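Local coordinates for MoaD/ThiS family protein (Mycobacterium tuberculosis, PDB 6JBZ), which probably serves as the small, sulfur-carrying, ubiquitin-like subunit of molybdopterin synthase in the biosynthesis of the molybdenum cofactor, at residues I68-D72 against D73-L77; V52-A55 against T56-R60. One frame throughout, in Å; residues are numbered along the deposited sequence.

Interaction 1: I68-D72 against D73-L77; sequences IVVRD and DAVAL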
loop_
_atom_site.group_PDB
_atom_site.type_symbol
_atom_site.label_atom_id
_atom_site.label_comp_id
_atom_site.label_asym_id
_atom_site.label_seq_id
_atom_site.Cartn_x
_atom_site.Cartn_y
_atom_site.Cartn_z
ATOM N N ILE B 68 24.580 13.503 -21.013
ATOM C CA ILE B 68 24.003 12.390 -21.752
ATOM C C ILE B 68 24.674 11.074 -21.427
ATOM O O ILE B 68 25.894 11.008 -21.340
ATOM C CB ILE B 68 24.091 12.636 -23.261
ATOM C CG1 ILE B 68 23.456 13.975 -23.611
ATOM C CG2 ILE B 68 23.427 11.494 -24.039
ATOM C CD1 ILE B 68 23.699 14.365 -25.033
ATOM N N VAL B 69 23.882 10.022 -21.250
ATOM C CA VAL B 69 24.465 8.716 -20.989
ATOM C C VAL B 69 25.406 8.295 -22.106
ATOM O O VAL B 69 25.028 8.253 -23.269
ATOM C CB VAL B 69 23.406 7.642 -20.832
ATOM C CG1 VAL B 69 24.054 6.369 -20.322
ATOM C CG2 VAL B 69 22.326 8.119 -19.894
ATOM N N VAL B 70 26.645 8.005 -21.748
ATOM C CA VAL B 70 27.605 7.484 -22.699
ATOM C C VAL B 70 27.193 6.064 -23.024
ATOM O O VAL B 70 27.166 5.217 -22.135
ATOM C CB VAL B 70 29.035 7.503 -22.133
ATOM C CG1 VAL B 70 30.014 6.876 -23.113
ATOM C CG2 VAL B 70 29.446 8.929 -21.784
ATOM N N ARG B 71 26.860 5.791 -24.281
ATOM C CA ARG B 71 26.436 4.435 -24.639
ATOM C C ARG B 71 27.585 3.615 -25.213
ATOM O O ARG B 71 27.557 2.393 -25.196
ATOM C CB ARG B 71 25.273 4.476 -25.634
ATOM C CG ARG B 71 24.126 5.370 -25.202
ATOM C CD ARG B 71 22.828 4.596 -25.038
ATOM N NE ARG B 71 21.859 5.347 -24.235
ATOM C CZ ARG B 71 21.452 5.002 -23.011
ATOM N NH1 ARG B 71 21.909 3.892 -22.430
ATOM N NH2 ARG B 71 20.572 5.765 -22.371
ATOM N N ASP B 72 28.603 4.298 -25.714
ATOM C CA ASP B 72 29.746 3.636 -26.326
ATOM C C ASP B 72 31.004 4.296 -25.794
ATOM O O ASP B 72 31.249 5.466 -26.078
ATOM C CB ASP B 72 29.660 3.739 -27.855
ATOM C CG ASP B 72 30.935 3.300 -28.555
ATOM O OD1 ASP B 72 31.546 2.287 -28.137
ATOM O OD2 ASP B 72 31.320 3.977 -29.541
ATOM N N ASP B 73 31.795 3.563 -25.013
ATOM C CA ASP B 73 32.970 4.170 -24.383
ATOM C C ASP B 73 34.117 4.376 -25.379
ATOM O O ASP B 73 35.229 4.734 -24.997
ATOM C CB ASP B 73 33.449 3.338 -23.177
ATOM C CG ASP B 73 33.919 1.939 -23.558
ATOM O OD1 ASP B 73 33.987 1.618 -24.763
ATOM O OD2 ASP B 73 34.240 1.155 -22.637
ATOM N N ALA B 74 33.844 4.148 -26.656
ATOM C CA ALA B 74 34.856 4.346 -27.687
ATOM C C ALA B 74 34.714 5.741 -28.265
ATOM O O ALA B 74 35.505 6.151 -29.109
ATOM C CB ALA B 74 34.735 3.294 -28.779
ATOM N N VAL B 75 33.701 6.467 -27.800
ATOM C CA VAL B 75 33.471 7.825 -28.268
ATOM C C VAL B 75 34.604 8.717 -27.766
ATOM O O VAL B 75 35.108 8.522 -26.655
ATOM C CB VAL B 75 32.087 8.373 -27.811
ATOM C CG1 VAL B 75 31.985 8.418 -26.292
ATOM C CG2 VAL B 75 31.829 9.751 -28.418
ATOM N N ALA B 76 35.008 9.672 -28.598
ATOM C CA ALA B 76 36.114 10.573 -28.292
ATOM C C ALA B 76 35.662 11.757 -27.466
ATOM O O ALA B 76 34.535 12.207 -27.592
ATOM C CB ALA B 76 36.765 11.064 -29.572
ATOM N N LEU B 77 36.561 12.273 -26.635
ATOM C CA LEU B 77 36.268 13.429 -25.802
ATOM C C LEU B 77 36.713 14.723 -26.474
ATOM O O LEU B 77 37.576 14.715 -27.354
ATOM C CB LEU B 77 36.953 13.295 -24.442
ATOM C CG LEU B 77 36.628 12.070 -23.593
ATOM C CD1 LEU B 77 37.594 11.994 -22.443
ATOM C CD2 LEU B 77 35.218 12.165 -23.083
#
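A type I beta turn running from Asp72 to Val75 reverses the chain just beyond the short strand 68-69. Its defining bond leads from Val75 N to Asp72 O, at 3.2 Å and with a nearly straight N-H...O angle of 161°; the donor stands well above the carbonyl plane instead of lying on a lone pair. The first residue of the turn also engages the backbone through its side chain, illustrating how an aspartate can add a side-chain bond to a reversal. With CG anti to the backbone N (chi1 169°), the Asp72 carboxylate is carried forward over the turn, and OD1 accepts a weak hydrogen bond from Ala74 N at 3.3 Å, the geometry of an Asx turn laid on the beta turn. The same carboxylate runs alongside the methyl of Ala74, whose CB is 3.4 Å from Asp72 OD1 and 3.6 Å from Asp72 OD2.

In the beta-grasp fold of this ubiquitin-like family, the segment begins the connection from the edge strand 68-69 to the central strand 82-86. It passes the start of helix 40-50, where the backbones of Asp73 and Val75 bond to those of Ala41 and Val40. Across the turn, Val70, just before it, and Val75, its last residue, meet through one methyl each, CG1 to CG1 at 4.0 Å, their side chains meeting at a slant; both also touch Arg65 of strand 62-65. Val75 CG1 sits between its own backbone N and carbonyl carbon (chi1 61°), which turns this methyl back toward Val70. On the exposed side, Asp72 OD1 and Asp73 OD1 lie 4.2 Å apart, so the two carboxylates probably raise each other's proton affinity slightly.

Interaction 2: V52-A55 against T56-R60; sequences VRLA and TVLSR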
loop_
_atom_site.group_PDB
_atom_site.type_symbol
_atom_site.label_atom_id
_atom_site.label_comp_id
_atom_site.label_asym_id
_atom_site.label_seq_id
_atom_site.Cartn_x
_atom_site.Cartn_y
_atom_site.Cartn_z
ATOM N N VAL B 52 43.254 0.988 -6.904
ATOM C CA VAL B 52 42.579 -0.292 -6.923
ATOM C C VAL B 52 41.138 -0.293 -6.437
ATOM O O VAL B 52 40.321 -0.935 -7.029
ATOM C CB VAL B 52 43.361 -1.291 -6.085
ATOM C CG1 VAL B 52 42.711 -2.638 -6.053
ATOM C CG2 VAL B 52 44.739 -1.433 -6.625
ATOM N N ARG B 53 40.837 0.388 -5.345
ATOM C CA ARG B 53 39.481 0.516 -4.856
ATOM C C ARG B 53 38.573 1.277 -5.779
ATOM O O ARG B 53 37.457 0.910 -5.972
ATOM C CB ARG B 53 39.468 1.134 -3.465
ATOM C CG ARG B 53 38.148 1.728 -2.994
ATOM C CD ARG B 53 37.095 0.675 -2.723
ATOM N NE ARG B 53 35.818 1.219 -2.291
ATOM C CZ ARG B 53 34.647 0.624 -2.487
ATOM N NH1 ARG B 53 34.587 -0.529 -3.126
ATOM N NH2 ARG B 53 33.534 1.194 -2.054
ATOM N N LEU B 54 39.067 2.352 -6.345
ATOM C CA LEU B 54 38.285 3.152 -7.236
ATOM C C LEU B 54 37.909 2.409 -8.487
ATOM O O LEU B 54 36.860 2.602 -9.021
ATOM C CB LEU B 54 38.979 4.452 -7.553
ATOM C CG LEU B 54 38.379 5.280 -8.659
ATOM C CD1 LEU B 54 37.083 5.924 -8.272
ATOM C CD2 LEU B 54 39.326 6.302 -9.168
ATOM N N ALA B 55 38.815 1.588 -8.968
ATOM C CA ALA B 55 38.594 0.766 -10.111
ATOM C C ALA B 55 37.450 -0.195 -9.896
ATOM O O ALA B 55 36.638 -0.369 -10.749
ATOM C CB ALA B 55 39.847 -0.007 -10.382
ATOM N N THR B 56 37.385 -0.803 -8.732
ATOM C CA THR B 56 36.325 -1.705 -8.394
ATOM C C THR B 56 34.982 -1.032 -8.381
ATOM O O THR B 56 34.031 -1.539 -8.904
ATOM C CB THR B 56 36.567 -2.280 -7.018
ATOM O OG1 THR B 56 37.829 -2.916 -7.000
ATOM C CG2 THR B 56 35.565 -3.272 -6.709
ATOM N N VAL B 57 34.912 0.136 -7.798
ATOM C CA VAL B 57 33.732 0.960 -7.960
ATOM C C VAL B 57 33.472 1.329 -9.419
ATOM O O VAL B 57 32.401 1.045 -9.943
ATOM C CB VAL B 57 33.837 2.252 -7.161
ATOM C CG1 VAL B 57 32.617 3.100 -7.402
ATOM C CG2 VAL B 57 34.021 1.956 -5.695
ATOM N N LEU B 58 34.448 1.964 -10.067
ATOM C CA LEU B 58 34.310 2.437 -11.449
ATOM C C LEU B 58 33.751 1.395 -12.400
ATOM O O LEU B 58 33.109 1.745 -13.374
ATOM C CB LEU B 58 35.650 2.914 -11.998
ATOM C CG LEU B 58 36.104 4.300 -11.571
ATOM C CD1 LEU B 58 37.363 4.682 -12.314
ATOM C CD2 LEU B 58 34.994 5.270 -11.844
ATOM N N SER B 59 33.970 0.118 -12.113
ATOM C CA SER B 59 33.560 -0.923 -13.043
ATOM C C SER B 59 32.099 -1.347 -12.920
ATOM O O SER B 59 31.703 -2.352 -13.502
ATOM C CB SER B 59 34.446 -2.153 -12.869
ATOM O OG SER B 59 33.951 -2.963 -11.836
ATOM N N ARG B 60 31.302 -0.611 -12.155
ATOM C CA ARG B 60 29.865 -0.876 -12.084
ATOM C C ARG B 60 29.158 0.435 -12.342
ATOM O O ARG B 60 27.933 0.538 -12.232
ATOM C CB ARG B 60 29.448 -1.462 -10.724
ATOM C CG ARG B 60 30.115 -2.784 -10.382
ATOM C CD ARG B 60 29.696 -3.303 -9.006
ATOM N NE ARG B 60 30.295 -2.524 -7.919
ATOM C CZ ARG B 60 31.088 -3.026 -6.971
ATOM N NH1 ARG B 60 31.378 -4.320 -6.965
ATOM N NH2 ARG B 60 31.586 -2.235 -6.021
#
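Between Val52 and Leu58 a single short helix of the beta-grasp fold brings side chains one turn apart into contact, in three different kinds of pairing. Arg53 meets Val57 flat side on: methyl CG2 of the valine sits over the centre of the guanidinium, 3.5 Å from Arg53 CZ. The arginine leaves with CG anti to the backbone N and then bends at chi2 (70°), a fold that lays the group across the valine; its NH2 is hydrogen-bonded to the backbone of a chain of a different protein in the assembly. Leu54 and Leu58 form the apolar pair. Leu54 CD1 comes to 3.8 Å from Leu58 CG, while Leu58 CD1 lies equally close to Leu54 CG, so the branched ends interlock on the buried side, where Leu54 also packs on Ala24 of helix 19-25 and Leu58 on Leu47 of helix 40-50.

Thr56 instead turns its hydroxyl back to its own helix. OG1 lies beside the backbone N (chi1 -57°), from where it donates to Val52 O at 3.2 Å, tilted 20° from the carbonyl plane. This carbonyl is thereby gripped twice, since Thr56 N also bonds to it, weakly. The next two backbone bonds, Val57 N to Arg53 O and Leu58 N to Leu54 O, are regular, whereas Ser59 N to Ala55 O is weak. Ser59 is the first residue to leave helical angles. Its OG reaches back to donate to Thr56 O at 3.3 Å, and that same oxygen lies over the centre of the Arg60 guanidinium, 3.7 Å above its plane.

How the interactions relate
From the N terminus, the chain passes through strand 11-17, helix 19-25, strand 29-34 and helix 40-50 before reaching interaction 2, which joins successive turns of helix 52-58 and its exit. Strands 62-65 and 68-69 follow, and interaction 1 then closes the turn that opens the connection to strand 82-86. The two are in series, neither nested nor crossed, with centres about 18 Å apart and nearest atoms about 9 Å apart. Helix 40-50 is their shared neighbour: its first residues border the turn of interaction 1, whereas Leu47 and Ser48 further along meet the helix of interaction 2. Strand 62-65 links them, Tyr63 bonding through its backbone to Val70 and, weakly, through its OH to Leu58 O.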